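Puf (Pumilio/fbf) domain-containing protein 7, confirmed by transcript evidence (Caenorhabditis elegans, PDB 3V71) binds a consensus sequence in mRNA 3'-UTRs and modulates mRNA expression and stability, acting redundantly with two related proteins in oocyte formation and repression of maternal mRNAs. Local coordinates at residues His147-Val152 / Cys184-Gln189; Leu156-Trp161 / Asp192-Asn197; Phe163-Leu168 / His211-Cys216; Val177-Tyr182 / Glu228-Val233. One frame throughout, in Å; residues are numbered along the deposited sequence.

Contact 1: His147-Val152 / Cys184-Gln189; sequences HVIQRV and CRLVQQ. With nucleotides of chain B.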
# COMPACT_ATOMS: atom_id res chain seq x y z
N HIS A 147 3.17 -1.24 10.58
CA HIS A 147 2.10 -2.23 10.67
C HIS A 147 0.98 -1.76 11.57
O HIS A 147 -0.17 -2.15 11.40
CB HIS A 147 2.64 -3.55 11.21
CG HIS A 147 3.44 -4.32 10.21
ND1 HIS A 147 2.87 -4.94 9.12
CD2 HIS A 147 4.77 -4.57 10.13
CE1 HIS A 147 3.81 -5.55 8.41
NE2 HIS A 147 4.97 -5.33 9.01
N VAL A 148 1.34 -0.94 12.55
CA VAL A 148 0.37 -0.46 13.52
C VAL A 148 -0.58 0.51 12.84
O VAL A 148 -1.80 0.38 12.93
CB VAL A 148 1.07 0.19 14.75
CG1 VAL A 148 0.11 1.09 15.50
CG2 VAL A 148 1.63 -0.88 15.67
N ILE A 149 -0.01 1.47 12.12
CA ILE A 149 -0.78 2.43 11.35
C ILE A 149 -1.57 1.73 10.24
O ILE A 149 -2.75 2.01 10.05
CB ILE A 149 0.11 3.50 10.75
CG1 ILE A 149 0.97 4.13 11.85
CG2 ILE A 149 -0.73 4.54 10.06
CD1 ILE A 149 2.10 4.99 11.33
N GLN A 150 -0.91 0.83 9.52
CA GLN A 150 -1.62 -0.06 8.60
C GLN A 150 -2.92 -0.55 9.24
O GLN A 150 -3.99 -0.40 8.66
CB GLN A 150 -0.75 -1.25 8.19
CG GLN A 150 0.26 -0.96 7.08
CD GLN A 150 1.08 -2.18 6.69
OE1 GLN A 150 0.61 -3.08 5.97
NE2 GLN A 150 2.32 -2.23 7.16
N ARG A 151 -2.81 -1.11 10.44
CA ARG A 151 -3.96 -1.67 11.17
C ARG A 151 -5.02 -0.63 11.51
O ARG A 151 -6.22 -0.86 11.33
CB ARG A 151 -3.49 -2.35 12.45
CG ARG A 151 -4.62 -2.98 13.24
CD ARG A 151 -5.20 -4.16 12.51
NE ARG A 151 -4.20 -5.20 12.36
CZ ARG A 151 -4.47 -6.46 12.04
NH1 ARG A 151 -5.73 -6.83 11.83
NH2 ARG A 151 -3.49 -7.35 11.94
N VAL A 152 -4.58 0.52 12.02
CA VAL A 152 -5.51 1.59 12.35
C VAL A 152 -6.35 1.99 11.14
O VAL A 152 -7.57 1.97 11.18
CB VAL A 152 -4.76 2.83 12.84
CG1 VAL A 152 -5.68 4.07 12.83
CG2 VAL A 152 -4.17 2.58 14.22
N CYS A 184 5.12 3.28 1.33
CA CYS A 184 4.39 3.23 0.07
C CYS A 184 3.08 2.44 0.19
O CYS A 184 2.01 2.96 -0.09
CB CYS A 184 5.28 2.61 -1.00
SG CYS A 184 4.53 2.60 -2.64
N ARG A 185 3.18 1.18 0.62
CA ARG A 185 1.99 0.34 0.77
C ARG A 185 0.93 0.97 1.68
O ARG A 185 -0.26 0.75 1.50
CB ARG A 185 2.37 -1.05 1.28
CG ARG A 185 1.18 -1.95 1.59
CD ARG A 185 1.63 -3.34 2.03
NE ARG A 185 0.54 -4.11 2.63
CZ ARG A 185 -0.17 -5.04 2.00
NH1 ARG A 185 0.09 -5.34 0.73
NH2 ARG A 185 -1.15 -5.68 2.65
N LEU A 186 1.37 1.76 2.66
CA LEU A 186 0.44 2.47 3.53
C LEU A 186 -0.42 3.45 2.73
O LEU A 186 -1.65 3.47 2.89
CB LEU A 186 1.19 3.23 4.62
CG LEU A 186 0.30 4.05 5.55
CD1 LEU A 186 -0.62 3.15 6.39
CD2 LEU A 186 1.15 4.94 6.45
N VAL A 187 0.23 4.25 1.90
CA VAL A 187 -0.45 5.25 1.07
C VAL A 187 -1.49 4.60 0.17
O VAL A 187 -2.60 5.10 0.04
CB VAL A 187 0.54 6.01 0.18
CG1 VAL A 187 -0.17 7.18 -0.46
CG2 VAL A 187 1.73 6.49 0.99
N GLN A 188 -1.11 3.48 -0.44
CA GLN A 188 -2.05 2.70 -1.24
C GLN A 188 -3.28 2.31 -0.42
O GLN A 188 -4.41 2.50 -0.86
CB GLN A 188 -1.37 1.45 -1.78
CG GLN A 188 -0.12 1.74 -2.60
CD GLN A 188 0.49 0.48 -3.18
OE1 GLN A 188 1.71 0.28 -3.11
NE2 GLN A 188 -0.34 -0.37 -3.77
N GLN A 189 -3.03 1.78 0.77
CA GLN A 189 -4.09 1.29 1.64
C GLN A 189 -4.99 2.41 2.14
O GLN A 189 -6.20 2.23 2.22
CB GLN A 189 -3.51 0.56 2.84
CG GLN A 189 -2.87 -0.78 2.51
CD GLN A 189 -2.05 -1.31 3.66
OE1 GLN A 189 -1.64 -0.56 4.55
NE2 GLN A 189 -1.81 -2.62 3.65
P C B 9 7.48 -5.63 3.98
OP1 C B 9 7.71 -5.25 5.40
OP2 C B 9 8.44 -6.56 3.31
O5' C B 9 6.00 -6.16 3.80
C5' C B 9 5.14 -6.25 4.92
C4' C B 9 3.76 -6.67 4.50
O4' C B 9 3.52 -6.25 3.13
C3' C B 9 3.50 -8.17 4.47
O3' C B 9 3.26 -8.75 5.76
C2' C B 9 2.32 -8.26 3.51
O2' C B 9 1.13 -7.79 4.13
C1' C B 9 2.73 -7.22 2.46
N1 C B 9 3.55 -7.83 1.38
C2 C B 9 2.93 -8.26 0.19
O2 C B 9 1.71 -8.11 0.03
N3 C B 9 3.69 -8.84 -0.78
C4 C B 9 5.00 -9.00 -0.60
N4 C B 9 5.72 -9.57 -1.57
C5 C B 9 5.65 -8.57 0.60
C6 C B 9 4.89 -8.01 1.54
P U B 8 10.24 -6.12 -0.90
OP1 U B 8 11.47 -6.50 -0.17
OP2 U B 8 9.54 -7.15 -1.71
O5' U B 8 9.21 -5.42 0.09
C5' U B 8 9.41 -4.09 0.54
C4' U B 8 8.10 -3.43 0.90
O4' U B 8 7.35 -3.14 -0.30
C3' U B 8 7.15 -4.27 1.74
O3' U B 8 7.47 -4.26 3.13
C2' U B 8 5.79 -3.66 1.42
O2' U B 8 5.59 -2.46 2.16
C1' U B 8 5.97 -3.28 -0.05
N1 U B 8 5.41 -4.30 -0.97
C2 U B 8 4.05 -4.25 -1.22
O2 U B 8 3.31 -3.43 -0.71
N3 U B 8 3.59 -5.21 -2.09
C4 U B 8 4.34 -6.18 -2.73
O4 U B 8 3.77 -6.97 -3.49
C5 U B 8 5.74 -6.16 -2.43
C6 U B 8 6.22 -5.23 -1.58
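Gln-150 meets Arg-185 and Gln-189 between two RNA-facing helices of the PUF repeat array. Segments 147-152 and 184-189 belong to neighbouring Pumilio repeats, as predicted, and run nearly parallel, their axes 4° apart. The close-packed part lies away from the RNA. There Leu-186 CD1 sits 3.9 Å from Ile-149 CG2, the two side chains crossing at about a right angle. Phe-164 of helix 162-169 packs against both. Toward the RNA the contact is looser and polar. Gln-150 is extended beyond CG, and its OE1 accepts two weak hydrogen bonds. One comes from Arg-185 NE at 3.5 Å, the other from Gln-189 NE2 at 3.4 Å. OE1 lies in the guanidinium plane, at its edge, while the amide plane is turned 69° from it. The chain of Arg-185 is extended from CG to NE, which carries the guanidinium up to the RNA. Its CD passes 3.2 Å from O2 of U8 of chain B. A leucine in place of Arg-185 removes the guanidinium, and would probably leave Gln-150 OE1 with one weak donor and the C9 ribose without its flat partner. C1' of that ribose lies over the centre of the guanidinium, 3.5 Å above its plane.

Contact 2: Leu156-Trp161 / Asp192-Asn197; sequences LPVDMW and DRLAEN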
# COMPACT_ATOMS: atom_id res chain seq x y z
N LEU A 156 -10.26 0.67 11.10
CA LEU A 156 -10.96 1.57 12.02
C LEU A 156 -11.65 2.70 11.26
O LEU A 156 -11.19 3.12 10.19
CB LEU A 156 -9.99 2.14 13.06
CG LEU A 156 -9.75 1.29 14.32
CD1 LEU A 156 -8.83 2.00 15.30
CD2 LEU A 156 -11.07 0.95 14.98
N PRO A 157 -12.77 3.19 11.80
CA PRO A 157 -13.51 4.31 11.20
C PRO A 157 -12.64 5.55 11.00
O PRO A 157 -11.87 5.93 11.89
CB PRO A 157 -14.63 4.58 12.21
CG PRO A 157 -14.21 3.89 13.48
CD PRO A 157 -13.43 2.69 13.02
N VAL A 158 -12.80 6.18 9.85
CA VAL A 158 -11.90 7.24 9.41
C VAL A 158 -11.90 8.52 10.27
O VAL A 158 -11.05 9.40 10.07
CB VAL A 158 -12.16 7.61 7.93
CG1 VAL A 158 -11.01 8.44 7.37
CG2 VAL A 158 -12.34 6.33 7.11
N ASP A 159 -12.82 8.63 11.21
CA ASP A 159 -12.82 9.79 12.11
C ASP A 159 -11.80 9.55 13.22
O ASP A 159 -11.29 10.50 13.83
CB ASP A 159 -14.21 10.03 12.70
CG ASP A 159 -15.08 8.80 12.64
OD1 ASP A 159 -14.57 7.73 12.25
OD2 ASP A 159 -16.28 8.89 13.00
N MET A 160 -11.52 8.28 13.46
CA MET A 160 -10.48 7.87 14.40
C MET A 160 -9.12 8.39 13.93
O MET A 160 -8.33 8.90 14.72
CB MET A 160 -10.42 6.35 14.50
CG MET A 160 -11.68 5.70 15.05
SD MET A 160 -11.82 5.77 16.85
CE MET A 160 -12.71 4.24 17.15
N TRP A 161 -8.86 8.27 12.63
CA TRP A 161 -7.54 8.60 12.12
C TRP A 161 -7.49 9.73 11.11
O TRP A 161 -6.61 9.77 10.24
CB TRP A 161 -6.89 7.37 11.53
CG TRP A 161 -7.78 6.51 10.70
CD1 TRP A 161 -8.68 5.59 11.15
CD2 TRP A 161 -7.83 6.45 9.28
NE1 TRP A 161 -9.28 4.96 10.10
CE2 TRP A 161 -8.78 5.47 8.93
CE3 TRP A 161 -7.16 7.13 8.26
CZ2 TRP A 161 -9.08 5.16 7.61
CZ3 TRP A 161 -7.46 6.82 6.95
CH2 TRP A 161 -8.41 5.85 6.63
N ASP A 192 -7.17 3.22 -0.85
CA ASP A 192 -8.13 2.14 -0.97
C ASP A 192 -9.29 2.34 0.01
O ASP A 192 -10.45 2.08 -0.30
CB ASP A 192 -7.44 0.81 -0.70
CG ASP A 192 -8.17 -0.36 -1.30
OD1 ASP A 192 -9.42 -0.32 -1.33
OD2 ASP A 192 -7.50 -1.32 -1.75
N ARG A 193 -8.95 2.83 1.20
CA ARG A 193 -9.86 2.93 2.33
C ARG A 193 -10.81 4.12 2.18
O ARG A 193 -12.00 4.02 2.46
CB ARG A 193 -9.03 3.06 3.62
CG ARG A 193 -9.75 2.73 4.92
CD ARG A 193 -10.11 1.25 5.02
NE ARG A 193 -10.57 0.88 6.36
CZ ARG A 193 -11.66 1.36 6.95
NH1 ARG A 193 -12.42 2.26 6.33
NH2 ARG A 193 -12.00 0.96 8.17
N LEU A 194 -10.27 5.25 1.74
CA LEU A 194 -11.06 6.47 1.58
C LEU A 194 -12.02 6.42 0.39
O LEU A 194 -13.06 7.08 0.40
CB LEU A 194 -10.14 7.68 1.41
CG LEU A 194 -9.35 8.09 2.65
CD1 LEU A 194 -8.40 9.22 2.30
CD2 LEU A 194 -10.29 8.47 3.79
N ALA A 195 -11.66 5.65 -0.63
CA ALA A 195 -12.41 5.61 -1.87
C ALA A 195 -13.29 4.37 -1.98
O ALA A 195 -13.80 4.04 -3.05
CB ALA A 195 -11.45 5.66 -3.05
N GLU A 196 -13.46 3.67 -0.86
CA GLU A 196 -14.17 2.39 -0.87
C GLU A 196 -15.64 2.60 -0.61
O GLU A 196 -16.07 3.71 -0.28
CB GLU A 196 -13.61 1.46 0.20
CG GLU A 196 -13.90 1.93 1.61
CD GLU A 196 -13.61 0.87 2.65
OE1 GLU A 196 -13.69 1.20 3.86
OE2 GLU A 196 -13.30 -0.28 2.27
N ASN A 197 -16.42 1.54 -0.76
CA ASN A 197 -17.84 1.56 -0.41
C ASN A 197 -18.53 2.86 -0.81
O ASN A 197 -18.79 3.71 0.04
CB ASN A 197 -18.02 1.34 1.10
CG ASN A 197 -17.63 -0.06 1.54
OD1 ASN A 197 -17.49 -0.96 0.71
ND2 ASN A 197 -17.47 -0.24 2.84
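Arg-193 packs against Trp-161 where the loop between helices 146-153 and 162-169 meets the end of helix 183-194. This joins two successive predicted repeats of the PUF array on the side away from the RNA. Arg-193 has CG anti to N (chi1 -161°), which puts it at the edge of the indole, 3.7 Å from Trp-161 CZ2. The bend at chi2 then turns the guanidinium 83° from the ring plane. NH1 forms a salt bridge with Glu-196 OE1 at 3.0 Å, and NH2 comes close to Leu-156 O with an angle too poor for a hydrogen bond. Trp-161 holds CG between its backbone N and carbonyl carbon (chi1 43°), the crowded position. This folds the indole over its own loop, where Val-158 CA lies over one face, toward the rim. Val-158 divides its branches: CG1 packs on Leu-194 CD2 at 3.7 Å, crossing it at about a right angle, and CG2 faces Arg-193 NH1. Leu-209 and Leu-210 of helix 203-218 add to this apolar patch. The ring is fixed by a straight hydrogen bond from Trp-161 NE1 to Leu-156 O, 2.7 Å long, the oxygen in the indole plane and the donor above the carbonyl plane.

Contact 3: Phe163-Leu168 / His211-Cys216; sequences FFVHFL and HSLMTC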
# COMPACT_ATOMS: atom_id res chain seq x y z
N PHE A 163 -6.68 12.57 11.97
CA PHE A 163 -5.46 13.26 12.40
C PHE A 163 -4.28 12.85 11.52
O PHE A 163 -3.34 13.63 11.32
CB PHE A 163 -5.13 12.93 13.86
CG PHE A 163 -4.48 11.60 14.04
CD1 PHE A 163 -3.11 11.45 13.91
CD2 PHE A 163 -5.24 10.47 14.33
CE1 PHE A 163 -2.51 10.21 14.06
CE2 PHE A 163 -4.65 9.23 14.49
CZ PHE A 163 -3.28 9.10 14.35
N PHE A 164 -4.34 11.63 11.01
CA PHE A 164 -3.27 11.08 10.19
C PHE A 164 -3.31 11.61 8.76
O PHE A 164 -2.27 11.92 8.17
CB PHE A 164 -3.33 9.56 10.18
CG PHE A 164 -2.22 8.94 9.41
CD1 PHE A 164 -0.91 9.31 9.65
CD2 PHE A 164 -2.48 7.98 8.44
CE1 PHE A 164 0.12 8.75 8.94
CE2 PHE A 164 -1.45 7.42 7.72
CZ PHE A 164 -0.14 7.80 7.97
N VAL A 165 -4.52 11.72 8.22
CA VAL A 165 -4.72 12.35 6.92
C VAL A 165 -4.23 13.79 6.93
O VAL A 165 -3.55 14.23 6.00
CB VAL A 165 -6.20 12.33 6.53
CG1 VAL A 165 -6.44 13.25 5.35
CG2 VAL A 165 -6.64 10.92 6.24
N HIS A 166 -4.56 14.53 7.99
CA HIS A 166 -4.07 15.90 8.11
C HIS A 166 -2.55 15.90 8.18
O HIS A 166 -1.91 16.87 7.77
CB HIS A 166 -4.66 16.60 9.33
CG HIS A 166 -6.11 16.97 9.16
ND1 HIS A 166 -7.12 16.04 9.13
CD2 HIS A 166 -6.70 18.18 9.00
CE1 HIS A 166 -8.28 16.65 8.97
NE2 HIS A 166 -8.05 17.95 8.89
N PHE A 167 -1.97 14.82 8.68
CA PHE A 167 -0.52 14.68 8.74
C PHE A 167 0.07 14.59 7.33
O PHE A 167 1.04 15.28 7.01
CB PHE A 167 -0.12 13.47 9.58
CG PHE A 167 1.29 13.01 9.34
CD1 PHE A 167 2.37 13.75 9.80
CD2 PHE A 167 1.54 11.84 8.64
CE1 PHE A 167 3.66 13.32 9.57
CE2 PHE A 167 2.83 11.41 8.41
CZ PHE A 167 3.90 12.15 8.87
N LEU A 168 -0.51 13.73 6.50
CA LEU A 168 -0.05 13.56 5.13
C LEU A 168 -0.26 14.80 4.25
O LEU A 168 0.64 15.21 3.51
CB LEU A 168 -0.73 12.35 4.50
CG LEU A 168 -0.32 10.98 5.03
CD1 LEU A 168 -1.21 9.92 4.42
CD2 LEU A 168 1.15 10.71 4.73
N HIS A 211 -9.32 13.82 -1.54
CA HIS A 211 -9.02 14.88 -2.48
C HIS A 211 -7.81 15.70 -2.06
O HIS A 211 -6.96 16.02 -2.88
CB HIS A 211 -10.23 15.78 -2.72
CG HIS A 211 -10.01 16.79 -3.80
ND1 HIS A 211 -10.06 16.46 -5.14
CD2 HIS A 211 -9.69 18.11 -3.75
CE1 HIS A 211 -9.80 17.53 -5.87
NE2 HIS A 211 -9.57 18.54 -5.05
N SER A 212 -7.73 16.04 -0.77
CA SER A 212 -6.61 16.83 -0.27
C SER A 212 -5.34 16.00 -0.36
O SER A 212 -4.25 16.53 -0.56
CB SER A 212 -6.85 17.25 1.18
OG SER A 212 -6.85 16.12 2.04
N LEU A 213 -5.50 14.69 -0.21
CA LEU A 213 -4.39 13.78 -0.35
C LEU A 213 -4.00 13.67 -1.81
O LEU A 213 -2.84 13.89 -2.18
CB LEU A 213 -4.80 12.40 0.14
CG LEU A 213 -3.77 11.74 1.04
CD1 LEU A 213 -4.17 11.96 2.50
CD2 LEU A 213 -3.64 10.26 0.70
N MET A 214 -4.98 13.34 -2.64
CA MET A 214 -4.81 13.17 -4.07
C MET A 214 -4.19 14.38 -4.75
O MET A 214 -3.56 14.26 -5.80
CB MET A 214 -6.15 12.85 -4.72
CG MET A 214 -6.61 11.43 -4.44
SD MET A 214 -5.32 10.26 -4.90
CE MET A 214 -4.89 10.86 -6.54
N THR A 215 -4.39 15.55 -4.15
CA THR A 215 -3.84 16.79 -4.68
C THR A 215 -2.31 16.80 -4.60
O THR A 215 -1.65 17.13 -5.58
CB THR A 215 -4.41 18.01 -3.94
OG1 THR A 215 -5.84 17.96 -4.00
CG2 THR A 215 -3.92 19.31 -4.57
N CYS A 216 -1.77 16.45 -3.44
CA CYS A 216 -0.32 16.34 -3.27
C CYS A 216 0.24 15.38 -4.31
O CYS A 216 1.27 15.64 -4.93
CB CYS A 216 0.04 15.82 -1.87
SG CYS A 216 -0.74 16.70 -0.49
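Leu-213 reaches Val-165 and Leu-168 with one methyl, and the contact is largely apolar. Segments 163-168 and 211-216 run in roughly the same direction, with their axes 24° apart and 9.7 Å at closest approach. The CB bond of Leu-213 does not aim straight at the other helix. Its branched end turns inward instead. CB and CG make no close contact with segment 163-168, and the other methyl, CD2, stays 4.5 Å from Leu-168 CD1. Leu-213 CD1 does the touching. It lies 3.9 Å from Val-165 CG1. It also lies 4.0 Å from Leu-168 CB and 4.1 Å from Leu-168 CD1. One methyl thus bridges two residues three positions apart, and both side chains are met obliquely. Val-165 presents CG1, the branch anti to its backbone N (chi1 168°). Ser-212 is at the margin, and its OG is hydrogen-bonded to Leu-209 O within its own helix. Cys-216 comes near Leu-168 O more loosely. Leu-174 of helix 173-179 touches Leu-168, Leu-213 and Cys-216, and Val-177 also meets Leu-168. The contact therefore joins helices 162-169 and 203-218 of the superhelical PUF array, with helix 173-179 packed against both.

Contact 4: Val177-Tyr182 / Glu228-Val233; sequences VCQDKY and EFANYV. With nucleotides of chain B.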
# COMPACT_ATOMS: atom_id res chain seq x y z
N VAL A 177 6.63 9.86 2.77
CA VAL A 177 6.02 8.55 3.00
C VAL A 177 5.93 7.66 1.76
O VAL A 177 6.42 6.53 1.78
CB VAL A 177 4.64 8.65 3.69
CG1 VAL A 177 3.97 7.29 3.74
CG2 VAL A 177 4.79 9.20 5.09
N CYS A 178 5.33 8.17 0.68
CA CYS A 178 5.16 7.34 -0.53
C CYS A 178 6.47 7.04 -1.23
O CYS A 178 6.58 6.04 -1.93
CB CYS A 178 4.14 7.92 -1.51
SG CYS A 178 3.98 9.70 -1.47
N GLN A 179 7.47 7.89 -1.03
CA GLN A 179 8.78 7.60 -1.59
C GLN A 179 9.58 6.56 -0.79
O GLN A 179 10.54 5.98 -1.30
CB GLN A 179 9.57 8.89 -1.83
CG GLN A 179 9.44 9.38 -3.28
CD GLN A 179 9.80 10.84 -3.47
OE1 GLN A 179 9.46 11.69 -2.64
NE2 GLN A 179 10.48 11.15 -4.57
N ASP A 180 9.16 6.29 0.45
CA ASP A 180 9.83 5.32 1.32
C ASP A 180 9.46 3.88 1.01
O ASP A 180 8.31 3.59 0.71
CB ASP A 180 9.54 5.61 2.79
CG ASP A 180 9.85 4.41 3.70
OD1 ASP A 180 11.00 4.30 4.19
OD2 ASP A 180 8.95 3.57 3.91
N LYS A 181 10.44 2.99 1.13
CA LYS A 181 10.27 1.58 0.83
C LYS A 181 9.01 0.96 1.44
O LYS A 181 8.32 0.17 0.81
CB LYS A 181 11.50 0.81 1.29
CG LYS A 181 11.49 -0.66 0.94
CD LYS A 181 12.79 -1.34 1.32
CE LYS A 181 12.94 -2.70 0.64
NZ LYS A 181 13.24 -2.59 -0.83
N TYR A 182 8.71 1.35 2.68
CA TYR A 182 7.64 0.72 3.45
C TYR A 182 6.38 1.57 3.53
O TYR A 182 5.26 1.04 3.55
CB TYR A 182 8.15 0.36 4.85
CG TYR A 182 9.35 -0.56 4.78
CD1 TYR A 182 9.19 -1.90 4.43
CD2 TYR A 182 10.63 -0.09 5.03
CE1 TYR A 182 10.27 -2.74 4.33
CE2 TYR A 182 11.73 -0.93 4.94
CZ TYR A 182 11.54 -2.25 4.59
OH TYR A 182 12.62 -3.12 4.50
N GLU A 228 11.75 5.13 -7.18
CA GLU A 228 11.94 3.69 -6.98
C GLU A 228 10.78 2.95 -6.32
O GLU A 228 10.57 1.76 -6.56
CB GLU A 228 13.20 3.48 -6.15
CG GLU A 228 13.58 2.03 -5.97
CD GLU A 228 14.87 1.87 -5.19
OE1 GLU A 228 15.43 2.91 -4.78
OE2 GLU A 228 15.30 0.70 -5.00
N PHE A 229 10.03 3.65 -5.48
CA PHE A 229 8.89 3.06 -4.80
C PHE A 229 7.59 3.78 -5.16
O PHE A 229 6.61 3.14 -5.57
CB PHE A 229 9.12 3.05 -3.28
CG PHE A 229 10.44 2.45 -2.87
CD1 PHE A 229 10.63 1.08 -2.89
CD2 PHE A 229 11.50 3.26 -2.47
CE1 PHE A 229 11.85 0.52 -2.54
CE2 PHE A 229 12.72 2.71 -2.11
CZ PHE A 229 12.90 1.34 -2.15
N ALA A 230 7.58 5.10 -5.06
CA ALA A 230 6.35 5.88 -5.25
C ALA A 230 5.62 5.53 -6.54
O ALA A 230 4.40 5.70 -6.62
CB ALA A 230 6.64 7.37 -5.19
N ASN A 231 6.36 5.07 -7.54
CA ASN A 231 5.74 4.71 -8.81
C ASN A 231 4.65 3.67 -8.62
O ASN A 231 3.74 3.57 -9.42
CB ASN A 231 6.79 4.22 -9.81
CG ASN A 231 7.32 2.82 -9.51
OD1 ASN A 231 6.72 1.82 -9.89
ND2 ASN A 231 8.47 2.76 -8.86
N TYR A 232 4.75 2.91 -7.54
CA TYR A 232 3.78 1.86 -7.29
C TYR A 232 2.44 2.43 -6.83
O TYR A 232 1.40 1.81 -7.00
CB TYR A 232 4.32 0.89 -6.25
CG TYR A 232 5.30 -0.13 -6.76
CD1 TYR A 232 4.87 -1.23 -7.50
CD2 TYR A 232 6.65 -0.02 -6.47
CE1 TYR A 232 5.76 -2.18 -7.96
CE2 TYR A 232 7.56 -0.97 -6.93
CZ TYR A 232 7.11 -2.04 -7.67
OH TYR A 232 8.00 -3.00 -8.12
N VAL A 233 2.49 3.63 -6.24
CA VAL A 233 1.27 4.34 -5.85
C VAL A 233 0.53 4.89 -7.06
O VAL A 233 -0.68 4.74 -7.19
CB VAL A 233 1.59 5.52 -4.94
CG1 VAL A 233 0.32 6.29 -4.63
CG2 VAL A 233 2.26 5.04 -3.66
P A B 7 11.93 -6.18 -7.33
OP1 A B 7 12.99 -6.78 -6.49
OP2 A B 7 11.35 -6.99 -8.43
O5' A B 7 10.76 -5.61 -6.41
C5' A B 7 10.78 -5.78 -5.00
C4' A B 7 10.50 -4.47 -4.29
O4' A B 7 9.61 -3.65 -5.09
C3' A B 7 9.78 -4.59 -2.96
O3' A B 7 10.64 -4.93 -1.89
C2' A B 7 9.12 -3.22 -2.82
O2' A B 7 10.07 -2.23 -2.45
C1' A B 7 8.71 -2.96 -4.26
N9 A B 7 7.35 -3.42 -4.56
C8 A B 7 7.03 -4.56 -5.25
N7 A B 7 5.74 -4.72 -5.45
C5 A B 7 5.19 -3.59 -4.86
C6 A B 7 3.87 -3.17 -4.74
N6 A B 7 2.88 -3.92 -5.24
N1 A B 7 3.60 -2.00 -4.09
C2 A B 7 4.65 -1.31 -3.61
N3 A B 7 5.95 -1.60 -3.67
C4 A B 7 6.16 -2.77 -4.31
P U B 6 15.17 -5.02 -12.70
OP1 U B 6 16.18 -4.63 -11.70
OP2 U B 6 15.02 -6.46 -13.05
O5' U B 6 13.75 -4.42 -12.30
C5' U B 6 13.03 -4.91 -11.18
C4' U B 6 12.75 -3.81 -10.19
O4' U B 6 12.04 -2.73 -10.84
C3' U B 6 11.85 -4.18 -9.02
O3' U B 6 12.55 -4.85 -7.98
C2' U B 6 11.27 -2.83 -8.59
O2' U B 6 12.19 -2.14 -7.75
C1' U B 6 11.17 -2.09 -9.93
N1 U B 6 9.79 -2.10 -10.47
C2 U B 6 9.04 -0.95 -10.24
O2 U B 6 9.50 0.01 -9.63
N3 U B 6 7.76 -0.97 -10.72
C4 U B 6 7.14 -1.99 -11.41
O4 U B 6 5.97 -1.86 -11.78
C5 U B 6 7.98 -3.15 -11.62
C6 U B 6 9.24 -3.17 -11.15
P U B 8 10.24 -6.12 -0.90
OP1 U B 8 11.47 -6.50 -0.17
OP2 U B 8 9.54 -7.15 -1.71
O5' U B 8 9.21 -5.42 0.09
C5' U B 8 9.41 -4.09 0.54
C4' U B 8 8.10 -3.43 0.90
O4' U B 8 7.35 -3.14 -0.30
C3' U B 8 7.15 -4.27 1.74
O3' U B 8 7.47 -4.26 3.13
C2' U B 8 5.79 -3.66 1.42
O2' U B 8 5.59 -2.46 2.16
C1' U B 8 5.97 -3.28 -0.05
N1 U B 8 5.41 -4.30 -0.97
C2 U B 8 4.05 -4.25 -1.22
O2 U B 8 3.31 -3.43 -0.71
N3 U B 8 3.59 -5.21 -2.09
C4 U B 8 4.34 -6.18 -2.73
O4 U B 8 3.77 -6.97 -3.49
C5 U B 8 5.74 -6.16 -2.43
C6 U B 8 6.22 -5.23 -1.58
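Phe-229 lays one face of its ring against Lys-181. Lys-181 CA stands 3.6 Å from the ring centroid, only 5° off the normal, a CH-pi contact. Lys-181 CG is anti to the backbone N (chi1 -175°), which brings it to 3.7 Å from Phe-229 CE1 as the side chain crosses the ring obliquely. Glu-228 CG covers the opposite face, so the ring lies between Lys-181 and Glu-228. Gln-179 O is at the ring edge. Deeper in, Cys-178 CB packs on Val-233 CG2 at 4.1 Å. Ala-230 CB meets Gln-179 CG. These residues join the turns leading into the RNA-facing helices of adjacent predicted Pumilio repeats, where PUF proteins read bases with side chains at the helix start. Asn-231 OD1 accepts from N3 of U6 of chain B at 3.1 Å, while its ND2 donates to O2 of that base at 3.0 Å. Tyr-232 turns one ring face to the adenine of A7 of chain B, whose C4 lies over the ring centre. Were Tyr-232 an alanine, that face of the adenine would probably lose its stacking partner and the base be freer to shift. Asn-231 OD1 lies over the opposite face of Tyr-232, 3.8 Å above its plane.

In the fold
From the N terminus, helix 146-153 pairs in contact 1 with helix 183-194. The loop after it reaches the end of that same helix in contact 2. Helix 162-169 then joins helix 203-218 in contact 3, and the end of helix 173-179 meets the start of helix 231-238 in contact 4. Each closes a loop of 30 to 45 residues, and all four cross. Contacts 1 and 2 tie predicted repeats 4 and 5, contact 4 repeats 5 and 6. Contacts 1 and 4 lie at the RNA, 2 and 3 farther back. Val-152 and Trp-161 link contacts 1 and 2, Phe-164 links 1 and 3, Val-177 links 3 and 4, Cys-184 links 1 and 4.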